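YesW protein (Bacillus subtilis, PDB 2ZUX) degrades type I rhamnogalacturonan of plant cell walls by endotype eliminative cleavage, and needs calcium or manganese for activity. Local coordinates at residues S469-D473 with N484-S489; W457-D461 with Y528-T534; T452-I456 with K498-Q504. One frame throughout, in Å; residues are numbered along the deposited sequence.

How the interactions relate
Three contacts illustrate how one blade of a beta-propeller is braced from within and against its neighbour. Interaction 1 is nested along the chain inside the loops closed by both of the others: its centre is about 13 Å from that of interaction 2 and about 11 Å from that of interaction 3. Ile472 joins it to both, with CD1 3.4 Å from Trp458 CD2 on one side and CG2 4.0 Å from Ile456 CG2 on the other. Ser469 N also lies 3.1 Å from Ala499 O, a probable hydrogen bond. Interactions 2 and 3, centres about 17 Å apart, adjoin in sequence yet serve different sites: 457-461 binds a calcium ion, whereas Lys498 belongs to a rhamnose pocket.

Interaction 1 (S469-D473 with N484-S489); sequences SNRID and NMLTAS
The flat amide of Asn470 turns ND2 toward Ala488 O, at 3.0 Å. That oxygen lies somewhat out of the Asn470 amide plane, and the donor in turn stands well above the Ala488 carbonyl plane, 71° out of it, not on a lone pair. On the same amide nitrogen, Thr487 CG2 makes a van der Waals contact. The setting is a beta hairpin, strands 471-476 and 481-487 of an antiparallel propeller blade, interrupted by a classic beta bulge. CG of Asn470 sits between its own backbone N and carbonyl carbon (chi1 69°), and this torsion swings the amide across to the backbone of Ala488, just past the end of strand 481-487. There the backbone bond from Ala488 N to Asn470 O, 2.9 Å long and almost straight, makes a second link between the same two residues. An alanine here would keep that backbone bond but would probably leave Ala488 O without its amide donor and the end of the hairpin less firmly tied.

Further along, Arg471 and Thr487 run side by side, pointing the same way, with CG of the arginine near the threonine OG1. Ile472 and Leu486 form the hydrogen-bonded pair, and on their shared face Ile472 CD1 meets Leu486 CD2 at 3.8 Å, where Trp458 and Trp517 add to the packing. Met485 is the extra residue of the bulge, and its side chain leads off toward Asp459 and Ile532. Ile472 O consequently accepts two N-H groups in its carbonyl plane, from Leu486 N at 3.0 Å and from Met485 N at 2.8 Å.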
ATOM      1  N   SER A 469      -5.210  -0.624  14.672  1.00 11.64           N
ATOM      2  CA  SER A 469      -4.904  -1.815  15.458  1.00 12.13           C
ATOM      3  C   SER A 469      -5.622  -3.023  14.835  1.00 12.28           C
ATOM      4  O   SER A 469      -5.586  -3.187  13.613  1.00 12.30           O
ATOM      5  CB  SER A 469      -5.289  -1.587  16.920  1.00 12.93           C
ATOM      6  OG  SER A 469      -4.830  -2.658  17.735  1.00 14.46           O
ATOM      7  N   ASN A 470      -6.278  -3.854  15.648  1.00 12.21           N
ATOM      8  CA  ASN A 470      -7.032  -4.994  15.124  1.00 12.57           C
ATOM      9  C   ASN A 470      -8.530  -4.704  15.055  1.00 12.55           C
ATOM     10  O   ASN A 470      -9.356  -5.601  15.242  1.00 13.00           O
ATOM     11  CB  ASN A 470      -6.751  -6.261  15.946  1.00 12.96           C
ATOM     12  CG  ASN A 470      -7.332  -6.199  17.351  1.00 13.79           C
ATOM     13  OD1 ASN A 470      -7.513  -5.123  17.921  1.00 14.30           O
ATOM     14  ND2 ASN A 470      -7.622  -7.373  17.921  1.00 16.13           N
ATOM     15  N   ARG A 471      -8.873  -3.450  14.765  1.00 12.51           N
ATOM     16  CA  ARG A 471     -10.266  -3.009  14.797  1.00 12.89           C
ATOM     17  C   ARG A 471     -10.704  -2.325  13.507  1.00 12.03           C
ATOM     18  O   ARG A 471      -9.922  -1.584  12.885  1.00 12.23           O
ATOM     19  CB  ARG A 471     -10.486  -2.043  15.962  1.00 12.69           C
ATOM     20  CG  ARG A 471     -10.336  -2.681  17.338  1.00 14.25           C
ATOM     21  CD  ARG A 471     -10.462  -1.667  18.476  1.00 15.59           C
ATOM     22  NE  ARG A 471      -9.532  -0.542  18.358  1.00 19.65           N
ATOM     23  CZ  ARG A 471      -8.314  -0.486  18.887  1.00 22.14           C
ATOM     24  NH1 ARG A 471      -7.822  -1.501  19.589  1.00 22.70           N
ATOM     25  NH2 ARG A 471      -7.577   0.601  18.704  1.00 23.78           N
ATOM     26  N   ILE A 472     -11.955  -2.565  13.121  1.00 11.72           N
ATOM     27  CA  ILE A 472     -12.635  -1.753  12.117  1.00 11.77           C
ATOM     28  C   ILE A 472     -13.799  -1.060  12.824  1.00 12.00           C
ATOM     29  O   ILE A 472     -14.609  -1.722  13.487  1.00 12.38           O
ATOM     30  CB  ILE A 472     -13.142  -2.598  10.928  1.00 11.44           C
ATOM     31  CG1 ILE A 472     -11.957  -3.275  10.219  1.00 11.53           C
ATOM     32  CG2 ILE A 472     -13.947  -1.723   9.952  1.00 12.22           C
ATOM     33  CD1 ILE A 472     -12.349  -4.206   9.094  1.00 12.70           C
ATOM     34  N   ASP A 473     -13.850   0.265  12.710  1.00 12.03           N
ATOM     35  CA  ASP A 473     -14.889   1.081  13.328  1.00 12.17           C
ATOM     36  C   ASP A 473     -15.708   1.809  12.269  1.00 12.48           C
ATOM     37  O   ASP A 473     -15.264   1.984  11.131  1.00 12.55           O
ATOM     38  CB  ASP A 473     -14.263   2.128  14.266  1.00 12.52           C
ATOM     39  CG  ASP A 473     -13.371   1.518  15.342  1.00 13.06           C
ATOM     40  OD1 ASP A 473     -13.738   0.480  15.935  1.00 14.41           O
ATOM     41  OD2 ASP A 473     -12.301   2.096  15.612  1.00 14.87           O
ATOM     42  N   ASN A 484     -17.521   0.351  17.174  1.00 15.75           N
ATOM     43  CA  ASN A 484     -16.782  -0.783  16.638  1.00 15.94           C
ATOM     44  C   ASN A 484     -17.644  -1.695  15.769  1.00 16.39           C
ATOM     45  O   ASN A 484     -18.787  -1.999  16.128  1.00 16.97           O
ATOM     46  CB  ASN A 484     -16.141  -1.589  17.768  1.00 15.73           C
ATOM     47  CG  ASN A 484     -15.179  -2.632  17.254  1.00 15.93           C
ATOM     48  OD1 ASN A 484     -14.196  -2.320  16.581  1.00 16.28           O
ATOM     49  ND2 ASN A 484     -15.450  -3.882  17.570  1.00 14.40           N
ATOM     50  N   MET A 485     -17.085  -2.127  14.636  1.00 16.05           N
ATOM     51  CA  MET A 485     -17.744  -3.059  13.714  1.00 17.60           C
ATOM     52  C   MET A 485     -17.102  -4.438  13.769  1.00 16.85           C
ATOM     53  O   MET A 485     -17.781  -5.457  13.647  1.00 17.72           O
ATOM     54  CB  MET A 485     -17.644  -2.558  12.276  1.00 17.43           C
ATOM     55  CG  MET A 485     -18.522  -1.388  11.939  1.00 19.33           C
ATOM     56  SD  MET A 485     -18.837  -1.367  10.164  1.00 21.29           S
ATOM     57  CE  MET A 485     -20.224  -2.493  10.046  1.00 21.88           C
ATOM     58  N   LEU A 486     -15.781  -4.460  13.910  1.00 15.98           N
ATOM     59  CA  LEU A 486     -15.027  -5.702  13.979  1.00 15.84           C
ATOM     60  C   LEU A 486     -13.874  -5.542  14.945  1.00 15.37           C
ATOM     61  O   LEU A 486     -13.154  -4.553  14.897  1.00 14.39           O
ATOM     62  CB  LEU A 486     -14.485  -6.092  12.595  1.00 15.75           C
ATOM     63  CG  LEU A 486     -13.517  -7.289  12.567  1.00 16.13           C
ATOM     64  CD1 LEU A 486     -14.227  -8.607  12.864  1.00 18.43           C
ATOM     65  CD2 LEU A 486     -12.754  -7.356  11.247  1.00 16.65           C
ATOM     66  N   THR A 487     -13.713  -6.516  15.834  1.00 15.83           N
ATOM     67  CA  THR A 487     -12.488  -6.658  16.600  1.00 16.45           C
ATOM     68  C   THR A 487     -11.941  -8.043  16.276  1.00 16.45           C
ATOM     69  O   THR A 487     -12.594  -9.059  16.536  1.00 17.16           O
ATOM     70  CB  THR A 487     -12.733  -6.453  18.113  1.00 16.80           C
ATOM     71  OG1 THR A 487     -13.109  -5.088  18.344  1.00 17.02           O
ATOM     72  CG2 THR A 487     -11.474  -6.756  18.921  1.00 17.43           C
ATOM     73  N   ALA A 488     -10.766  -8.080  15.658  1.00 16.13           N
ATOM     74  CA  ALA A 488     -10.196  -9.342  15.204  1.00 16.41           C
ATOM     75  C   ALA A 488      -9.410 -10.004  16.334  1.00 16.39           C
ATOM     76  O   ALA A 488      -8.192  -9.880  16.430  1.00 15.92           O
ATOM     77  CB  ALA A 488      -9.336  -9.129  13.972  1.00 16.26           C
ATOM     78  N   SER A 489     -10.135 -10.709  17.195  1.00 17.03           N
ATOM     79  CA  SER A 489      -9.521 -11.358  18.349  1.00 17.51           C
ATOM     80  C   SER A 489      -8.500 -12.413  17.919  1.00 16.93           C
ATOM     81  O   SER A 489      -8.769 -13.231  17.039  1.00 16.75           O
ATOM     82  CB  SER A 489     -10.602 -11.955  19.246  1.00 18.09           C
ATOM     83  OG  SER A 489     -11.459 -10.919  19.693  1.00 21.78           O
TER

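Interaction 2 (W457-D461 with Y528-T534); sequences WWDGD and YTTTIPT. With CA (calcium ion), chain F.
Trp458 and Thr530 slide past each other in opposite directions, and the indole offers its face to the threonine. Thr530 CB stands 3.7 Å from the centroid of the six-membered ring of Trp458 and only 3° off its normal, a CH-pi contact nearly over the centre. Tyr528 O comes to the edge of the same ring, in its plane. Trp458 CG lies opposite the backbone N (chi1 -177°), a setting that lays the indole along 528-530. Trp458 O also faces Thr530. Thr530 OG1 donates to Trp458 O at 2.8 Å, and the same OG1 accepts from Ile532 N in an ST turn, so one hydroxyl ties the two loops and also shapes its own.

Ile532 crosses the tryptophan at about a right angle. Ile532 CD1 reaches Trp458 CD1 at 3.9 Å and Asp459 CB at 3.8 Å, wedged between ring and aspartate. Beyond it the backbones close in: Gly460 CA makes a CH...O contact with Pro533 O, an approach that leaves little room at Gly460 CA. Thr534 OG1 donates to Gly460 O at 2.8 Å.

The carboxylates point the other way, to a calcium ion. Asp459 OD1 binds the calcium at 2.3 Å and also accepts from Asp461 N in an Asx turn; Asp461 contributes OD1 and its backbone O, and a water joins them. Leu463 O and both Glu465 oxygens complete the shell, while Lys474 forms salt bridges with the outer oxygens of the two aspartates. Ligands from every second residue make this a compact calcium-binding loop, comparable in spacing to those at Asp121-Glu129 and Asp185-Glu193.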
ATOM      1  N   TRP A 457     -12.942   0.451   3.160  1.00  9.27           N
ATOM      2  CA  TRP A 457     -14.300   0.120   2.713  1.00  9.36           C
ATOM      3  C   TRP A 457     -14.616  -1.293   3.175  1.00  9.23           C
ATOM      4  O   TRP A 457     -14.074  -2.258   2.631  1.00  9.72           O
ATOM      5  CB  TRP A 457     -14.449   0.257   1.191  1.00  9.72           C
ATOM      6  CG  TRP A 457     -14.375   1.697   0.758  1.00  9.47           C
ATOM      7  CD1 TRP A 457     -15.289   2.679   1.041  1.00  9.74           C
ATOM      8  CD2 TRP A 457     -13.332   2.324  -0.001  1.00  9.95           C
ATOM      9  NE1 TRP A 457     -14.872   3.883   0.508  1.00  9.77           N
ATOM     10  CE2 TRP A 457     -13.674   3.692  -0.131  1.00  9.87           C
ATOM     11  CE3 TRP A 457     -12.132   1.866  -0.579  1.00  9.47           C
ATOM     12  CZ2 TRP A 457     -12.867   4.603  -0.822  1.00 10.22           C
ATOM     13  CZ3 TRP A 457     -11.331   2.780  -1.267  1.00  9.99           C
ATOM     14  CH2 TRP A 457     -11.704   4.133  -1.373  1.00 10.18           C
ATOM     15  N   TRP A 458     -15.474  -1.400   4.189  1.00  9.78           N
ATOM     16  CA  TRP A 458     -15.745  -2.684   4.839  1.00 10.52           C
ATOM     17  C   TRP A 458     -17.204  -3.119   4.811  1.00 10.70           C
ATOM     18  O   TRP A 458     -17.494  -4.289   4.541  1.00 10.86           O
ATOM     19  CB  TRP A 458     -15.246  -2.659   6.289  1.00 10.87           C
ATOM     20  CG  TRP A 458     -15.419  -3.962   6.985  1.00 11.94           C
ATOM     21  CD1 TRP A 458     -16.325  -4.258   7.961  1.00 12.18           C
ATOM     22  CD2 TRP A 458     -14.677  -5.163   6.748  1.00 11.08           C
ATOM     23  NE1 TRP A 458     -16.176  -5.566   8.364  1.00 12.46           N
ATOM     24  CE2 TRP A 458     -15.177  -6.146   7.628  1.00 11.76           C
ATOM     25  CE3 TRP A 458     -13.624  -5.502   5.886  1.00 11.53           C
ATOM     26  CZ2 TRP A 458     -14.658  -7.449   7.672  1.00 12.00           C
ATOM     27  CZ3 TRP A 458     -13.118  -6.802   5.928  1.00 11.54           C
ATOM     28  CH2 TRP A 458     -13.638  -7.753   6.816  1.00 12.06           C
ATOM     29  N   ASP A 459     -18.120  -2.206   5.125  1.00 10.99           N
ATOM     30  CA  ASP A 459     -19.531  -2.553   5.109  1.00 11.61           C
ATOM     31  C   ASP A 459     -20.133  -2.341   3.725  1.00 11.56           C
ATOM     32  O   ASP A 459     -19.406  -2.220   2.731  1.00 11.26           O
ATOM     33  CB  ASP A 459     -20.307  -1.848   6.235  1.00 11.97           C
ATOM     34  CG  ASP A 459     -20.445  -0.348   6.026  1.00 12.30           C
ATOM     35  OD1 ASP A 459     -20.224   0.154   4.895  1.00 11.71           O
ATOM     36  OD2 ASP A 459     -20.793   0.328   7.014  1.00 13.78           O
ATOM     37  N   GLY A 460     -21.460  -2.320   3.647  1.00 11.81           N
ATOM     38  CA  GLY A 460     -22.120  -2.262   2.355  1.00 12.35           C
ATOM     39  C   GLY A 460     -22.354  -0.879   1.782  1.00 12.31           C
ATOM     40  O   GLY A 460     -22.730  -0.763   0.619  1.00 13.17           O
ATOM     41  N   ASP A 461     -22.141   0.168   2.576  1.00 12.23           N
ATOM     42  CA  ASP A 461     -22.407   1.516   2.083  1.00 12.05           C
ATOM     43  C   ASP A 461     -21.165   2.166   1.476  1.00 11.71           C
ATOM     44  O   ASP A 461     -20.041   1.681   1.656  1.00 11.42           O
ATOM     45  CB  ASP A 461     -23.098   2.398   3.139  1.00 12.07           C
ATOM     46  CG  ASP A 461     -22.155   2.914   4.222  1.00 12.44           C
ATOM     47  OD1 ASP A 461     -20.912   2.950   4.028  1.00 11.46           O
ATOM     48  OD2 ASP A 461     -22.671   3.332   5.275  1.00 14.61           O
ATOM     49  N   TYR A 528      -8.999 -11.364   6.376  1.00 11.01           N
ATOM     50  CA  TYR A 528     -10.414 -11.124   6.644  1.00 10.90           C
ATOM     51  C   TYR A 528     -11.049 -10.500   5.410  1.00 11.07           C
ATOM     52  O   TYR A 528     -10.512  -9.548   4.848  1.00 10.89           O
ATOM     53  CB  TYR A 528     -10.574 -10.170   7.827  1.00 11.34           C
ATOM     54  CG  TYR A 528     -10.229 -10.777   9.173  1.00 12.05           C
ATOM     55  CD1 TYR A 528     -11.236 -11.150  10.068  1.00 12.34           C
ATOM     56  CD2 TYR A 528      -8.904 -10.975   9.555  1.00 12.62           C
ATOM     57  CE1 TYR A 528     -10.918 -11.709  11.309  1.00 13.25           C
ATOM     58  CE2 TYR A 528      -8.582 -11.531  10.792  1.00 14.16           C
ATOM     59  CZ  TYR A 528      -9.593 -11.893  11.652  1.00 14.12           C
ATOM     60  OH  TYR A 528      -9.257 -12.445  12.876  1.00 14.96           O
ATOM     61  N   THR A 529     -12.180 -11.051   4.981  1.00 11.21           N
ATOM     62  CA  THR A 529     -12.976 -10.485   3.899  1.00 11.26           C
ATOM     63  C   THR A 529     -14.370 -10.228   4.446  1.00 11.48           C
ATOM     64  O   THR A 529     -14.871 -10.999   5.262  1.00 11.79           O
ATOM     65  CB  THR A 529     -13.002 -11.401   2.642  1.00 11.09           C
ATOM     66  OG1 THR A 529     -13.493 -10.664   1.513  1.00 11.00           O
ATOM     67  CG2 THR A 529     -13.869 -12.650   2.848  1.00 11.79           C
ATOM     68  N   THR A 530     -14.995  -9.139   4.027  1.00 11.47           N
ATOM     69  CA  THR A 530     -16.306  -8.804   4.555  1.00 11.41           C
ATOM     70  C   THR A 530     -17.392  -9.785   4.101  1.00 11.71           C
ATOM     71  O   THR A 530     -17.345 -10.316   2.986  1.00 11.63           O
ATOM     72  CB  THR A 530     -16.706  -7.352   4.220  1.00 11.78           C
ATOM     73  OG1 THR A 530     -17.817  -6.983   5.042  1.00 12.10           O
ATOM     74  CG2 THR A 530     -17.084  -7.186   2.750  1.00 11.81           C
ATOM     75  N   THR A 531     -18.355 -10.017   4.990  1.00 12.40           N
ATOM     76  CA  THR A 531     -19.570 -10.754   4.627  1.00 13.09           C
ATOM     77  C   THR A 531     -20.815  -9.889   4.789  1.00 13.53           C
ATOM     78  O   THR A 531     -21.943 -10.400   4.836  1.00 14.14           O
ATOM     79  CB  THR A 531     -19.729 -12.069   5.423  1.00 13.32           C
ATOM     80  OG1 THR A 531     -19.773 -11.779   6.822  1.00 14.24           O
ATOM     81  CG2 THR A 531     -18.572 -13.009   5.129  1.00 13.93           C
ATOM     82  N   ILE A 532     -20.617  -8.574   4.856  1.00 13.01           N
ATOM     83  CA  ILE A 532     -21.735  -7.635   4.888  1.00 13.20           C
ATOM     84  C   ILE A 532     -22.212  -7.421   3.451  1.00 13.85           C
ATOM     85  O   ILE A 532     -21.433  -6.985   2.597  1.00 13.56           O
ATOM     86  CB  ILE A 532     -21.329  -6.296   5.531  1.00 13.34           C
ATOM     87  CG1 ILE A 532     -20.896  -6.517   6.982  1.00 13.45           C
ATOM     88  CG2 ILE A 532     -22.493  -5.298   5.472  1.00 13.63           C
ATOM     89  CD1 ILE A 532     -20.076  -5.377   7.584  1.00 14.42           C
ATOM     90  N   PRO A 533     -23.486  -7.748   3.160  1.00 14.09           N
ATOM     91  CA  PRO A 533     -23.983  -7.558   1.799  1.00 14.34           C
ATOM     92  C   PRO A 533     -23.966  -6.103   1.346  1.00 14.03           C
ATOM     93  O   PRO A 533     -24.122  -5.188   2.154  1.00 14.07           O
ATOM     94  CB  PRO A 533     -25.425  -8.079   1.869  1.00 14.75           C
ATOM     95  CG  PRO A 533     -25.448  -8.980   3.066  1.00 15.84           C
ATOM     96  CD  PRO A 533     -24.509  -8.350   4.038  1.00 14.52           C
ATOM     97  N   THR A 534     -23.772  -5.913   0.048  1.00 14.05           N
ATOM     98  CA  THR A 534     -23.829  -4.588  -0.554  1.00 14.14           C
ATOM     99  C   THR A 534     -24.737  -4.583  -1.778  1.00 14.53           C
ATOM    100  O   THR A 534     -24.847  -5.586  -2.485  1.00 14.82           O
ATOM    101  CB  THR A 534     -22.421  -4.051  -0.923  1.00 13.97           C
ATOM    102  OG1 THR A 534     -22.539  -2.701  -1.400  1.00 14.16           O
ATOM    103  CG2 THR A 534     -21.740  -4.901  -1.989  1.00 13.46           C
TER
HETATM  104 CA    CA F 632     -18.926   1.691   3.853  1.00 10.72          CA
HETATM  105  O   HOH W   1     -17.823   0.070   2.366  1.00 10.96           O

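Interaction 3 (T452-I456 with K498-Q504); sequences TNFGI and KATPTLQ. With RAM (alpha-L-rhamnopyranose), chain M.
Gln504 reaches across to Phe454, Gly455 and Ile456 as an extended arm. Gln504 CB lies 4.1 Å from Phe454 CE2, against the ring. With CG opposite the backbone N and the next bond also extended (chi2 -173°), the chain continues past Ile456, whose CD1 touches CG. Gln504 CD is then 3.6 Å from Ile456 CG1 and sits at the edge of the phenylalanine ring, the amide and ring planes being 84° apart. At the tip the two atoms fare differently. Gln504 NE2 gives a nearly straight bond to Gly455 O, 2.8 Å, which lies close to the amide plane, and also binds Glu513. Gln504 OE1 is pressed between Phe454 CD2, at 3.3 Å, and Ile456 CB; it is buried there and has no polar partner in the model.

The other ring contact of Phe454 comes from Pro501, whose CD stands over one face, displaced toward the rim, 4.2 Å from the centroid in a CH-pi contact. Nearer the start of both segments, Asn453 extends its amide toward the turn at 498-499, with ND2 3.0 Å from Lys498 O, while Asp468 holds the same nitrogen by a hydrogen bond. Lys498 itself leads away to rhamnose, CE being 3.7 Å from O3 of the sugar, and makes a cation-pi contact with Tyr558, a substrate-binding residue.

Strand 454-456 is an edge strand, the first of the four in its blade, bonded to 465-468, whose Leu467 also packs on Phe454, Pro501 and Gln504. Strand 503-505 belongs to the adjacent sheet and pairs with 514-519, which sends Val515 against both Ile456 and Pro501.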
ATOM      1  N   THR A 452      -7.097   7.806  13.836  1.00 10.16           N
ATOM      2  CA  THR A 452      -6.599   8.638  12.751  1.00  9.85           C
ATOM      3  C   THR A 452      -5.452   7.881  12.090  1.00  9.75           C
ATOM      4  O   THR A 452      -4.279   8.265  12.182  1.00 10.11           O
ATOM      5  CB  THR A 452      -6.168  10.030  13.263  1.00  9.92           C
ATOM      6  OG1 THR A 452      -7.201  10.542  14.110  1.00 11.12           O
ATOM      7  CG2 THR A 452      -5.960  11.007  12.110  1.00 10.65           C
ATOM      8  N   ASN A 453      -5.814   6.779  11.438  1.00  9.52           N
ATOM      9  CA  ASN A 453      -4.835   5.836  10.918  1.00  8.92           C
ATOM     10  C   ASN A 453      -5.202   5.435   9.488  1.00  8.65           C
ATOM     11  O   ASN A 453      -4.744   6.071   8.549  1.00  9.01           O
ATOM     12  CB  ASN A 453      -4.698   4.622  11.857  1.00  9.40           C
ATOM     13  CG  ASN A 453      -3.547   3.728  11.477  1.00  9.00           C
ATOM     14  OD1 ASN A 453      -2.754   4.063  10.599  1.00 10.34           O
ATOM     15  ND2 ASN A 453      -3.427   2.595  12.156  1.00 10.68           N
ATOM     16  N   PHE A 454      -6.041   4.412   9.324  1.00  8.62           N
ATOM     17  CA  PHE A 454      -6.477   3.970   8.000  1.00  8.95           C
ATOM     18  C   PHE A 454      -7.972   4.228   7.828  1.00  9.21           C
ATOM     19  O   PHE A 454      -8.738   4.264   8.797  1.00  9.64           O
ATOM     20  CB  PHE A 454      -6.239   2.458   7.827  1.00  9.17           C
ATOM     21  CG  PHE A 454      -4.859   2.069   7.313  1.00  8.87           C
ATOM     22  CD1 PHE A 454      -3.695   2.735   7.710  1.00 10.17           C
ATOM     23  CD2 PHE A 454      -4.738   0.967   6.477  1.00  9.95           C
ATOM     24  CE1 PHE A 454      -2.439   2.320   7.243  1.00  9.88           C
ATOM     25  CE2 PHE A 454      -3.501   0.554   6.003  1.00 10.67           C
ATOM     26  CZ  PHE A 454      -2.350   1.233   6.387  1.00 10.15           C
ATOM     27  N   GLY A 455      -8.375   4.388   6.571  1.00  8.94           N
ATOM     28  CA  GLY A 455      -9.768   4.272   6.167  1.00  9.16           C
ATOM     29  C   GLY A 455      -9.884   2.994   5.363  1.00  9.03           C
ATOM     30  O   GLY A 455      -8.948   2.628   4.644  1.00  9.04           O
ATOM     31  N   ILE A 456     -11.017   2.306   5.526  1.00  8.99           N
ATOM     32  CA  ILE A 456     -11.270   1.041   4.842  1.00  9.27           C
ATOM     33  C   ILE A 456     -12.726   0.938   4.384  1.00  9.15           C
ATOM     34  O   ILE A 456     -13.649   1.296   5.137  1.00  9.29           O
ATOM     35  CB  ILE A 456     -10.920  -0.165   5.752  1.00  9.40           C
ATOM     36  CG1 ILE A 456     -11.057  -1.469   4.975  1.00 10.02           C
ATOM     37  CG2 ILE A 456     -11.770  -0.159   7.037  1.00 10.25           C
ATOM     38  CD1 ILE A 456     -10.599  -2.687   5.734  1.00 10.68           C
ATOM     39  N   LYS A 498       2.082   2.935  15.609  1.00 11.03           N
ATOM     40  CA  LYS A 498       1.457   3.067  14.292  1.00 11.21           C
ATOM     41  C   LYS A 498       0.296   2.094  14.104  1.00 10.80           C
ATOM     42  O   LYS A 498      -0.665   2.407  13.394  1.00 10.81           O
ATOM     43  CB  LYS A 498       2.484   2.920  13.170  1.00 10.97           C
ATOM     44  CG  LYS A 498       3.606   3.954  13.217  1.00 11.71           C
ATOM     45  CD  LYS A 498       3.105   5.389  12.980  1.00 12.63           C
ATOM     46  CE  LYS A 498       4.229   6.381  13.169  1.00 12.87           C
ATOM     47  NZ  LYS A 498       3.742   7.778  12.958  1.00 14.06           N
ATOM     48  N   ALA A 499       0.378   0.921  14.743  1.00 10.72           N
ATOM     49  CA  ALA A 499      -0.734  -0.043  14.796  1.00 10.41           C
ATOM     50  C   ALA A 499      -1.346  -0.319  13.415  1.00 10.20           C
ATOM     51  O   ALA A 499      -2.557  -0.188  13.210  1.00 10.77           O
ATOM     52  CB  ALA A 499      -1.799   0.423  15.804  1.00 11.04           C
ATOM     53  N   THR A 500      -0.485  -0.723  12.483  1.00 10.23           N
ATOM     54  CA  THR A 500      -0.887  -0.957  11.106  1.00 10.47           C
ATOM     55  C   THR A 500      -1.134  -2.438  10.824  1.00 10.46           C
ATOM     56  O   THR A 500      -0.469  -3.301  11.402  1.00 10.83           O
ATOM     57  CB  THR A 500       0.187  -0.434  10.126  1.00 10.62           C
ATOM     58  OG1 THR A 500       1.460  -1.020  10.444  1.00 10.95           O
ATOM     59  CG2 THR A 500       0.287   1.088  10.202  1.00 10.79           C
ATOM     60  N   PRO A 501      -2.062  -2.739   9.903  1.00 10.17           N
ATOM     61  CA  PRO A 501      -2.238  -4.126   9.516  1.00  9.98           C
ATOM     62  C   PRO A 501      -1.062  -4.560   8.644  1.00  9.85           C
ATOM     63  O   PRO A 501      -0.407  -3.714   8.021  1.00  9.23           O
ATOM     64  CB  PRO A 501      -3.523  -4.088   8.689  1.00 10.13           C
ATOM     65  CG  PRO A 501      -3.512  -2.732   8.064  1.00 10.47           C
ATOM     66  CD  PRO A 501      -2.947  -1.833   9.142  1.00 10.32           C
ATOM     67  N   THR A 502      -0.801  -5.855   8.580  1.00  9.89           N
ATOM     68  CA  THR A 502       0.183  -6.355   7.635  1.00  9.89           C
ATOM     69  C   THR A 502      -0.144  -5.866   6.217  1.00  9.73           C
ATOM     70  O   THR A 502       0.761  -5.453   5.492  1.00  9.33           O
ATOM     71  CB  THR A 502       0.347  -7.893   7.776  1.00 10.12           C
ATOM     72  OG1 THR A 502       1.240  -8.144   8.872  1.00 10.42           O
ATOM     73  CG2 THR A 502       0.932  -8.540   6.544  1.00 10.23           C
ATOM     74  N   LEU A 503      -1.424  -5.851   5.846  1.00  9.55           N
ATOM     75  CA  LEU A 503      -1.834  -5.260   4.572  1.00  9.52           C
ATOM     76  C   LEU A 503      -3.322  -5.012   4.583  1.00  9.73           C
ATOM     77  O   LEU A 503      -4.073  -5.815   5.136  1.00 10.53           O
ATOM     78  CB  LEU A 503      -1.479  -6.172   3.388  1.00  9.94           C
ATOM     79  CG  LEU A 503      -1.718  -5.621   1.972  1.00 10.39           C
ATOM     80  CD1 LEU A 503      -0.867  -4.388   1.682  1.00 11.00           C
ATOM     81  CD2 LEU A 503      -1.494  -6.707   0.934  1.00 10.85           C
ATOM     82  N   GLN A 504      -3.743  -3.896   3.995  1.00  9.13           N
ATOM     83  CA  GLN A 504      -5.150  -3.673   3.664  1.00  8.70           C
ATOM     84  C   GLN A 504      -5.246  -3.492   2.157  1.00  8.51           C
ATOM     85  O   GLN A 504      -4.562  -2.637   1.595  1.00  8.94           O
ATOM     86  CB  GLN A 504      -5.690  -2.433   4.361  1.00  8.84           C
ATOM     87  CG  GLN A 504      -7.126  -2.089   3.988  1.00  9.29           C
ATOM     88  CD  GLN A 504      -7.545  -0.761   4.577  1.00  9.72           C
ATOM     89  OE1 GLN A 504      -7.573  -0.595   5.808  1.00 10.01           O
ATOM     90  NE2 GLN A 504      -7.837   0.207   3.707  1.00  9.28           N
TER
HETATM   91  C1  RAM M 639       8.118   2.518  14.358  1.00 17.63           C
HETATM   92  C2  RAM M 639       7.383   3.820  14.669  1.00 17.76           C
HETATM   93  C3  RAM M 639       6.373   3.628  15.806  1.00 16.68           C
HETATM   94  C4  RAM M 639       7.037   2.995  17.033  1.00 16.55           C
HETATM   95  C5  RAM M 639       7.762   1.710  16.624  1.00 16.72           C
HETATM   96  C6  RAM M 639       8.540   1.143  17.805  1.00 17.33           C
HETATM   97  O1  RAM M 639       7.253   1.615  13.708  1.00 17.04           O
HETATM   98  O2  RAM M 639       8.351   4.787  15.020  1.00 19.57           O
HETATM   99  O3  RAM M 639       5.776   4.860  16.162  1.00 17.70           O
HETATM  100  O4  RAM M 639       6.065   2.756  18.035  1.00 16.16           O
HETATM  101  O5  RAM M 639       8.659   1.943  15.539  1.00 17.98           O
HETATM  102  O   HOH W   2      -0.069   4.712  11.615  1.00 13.59           O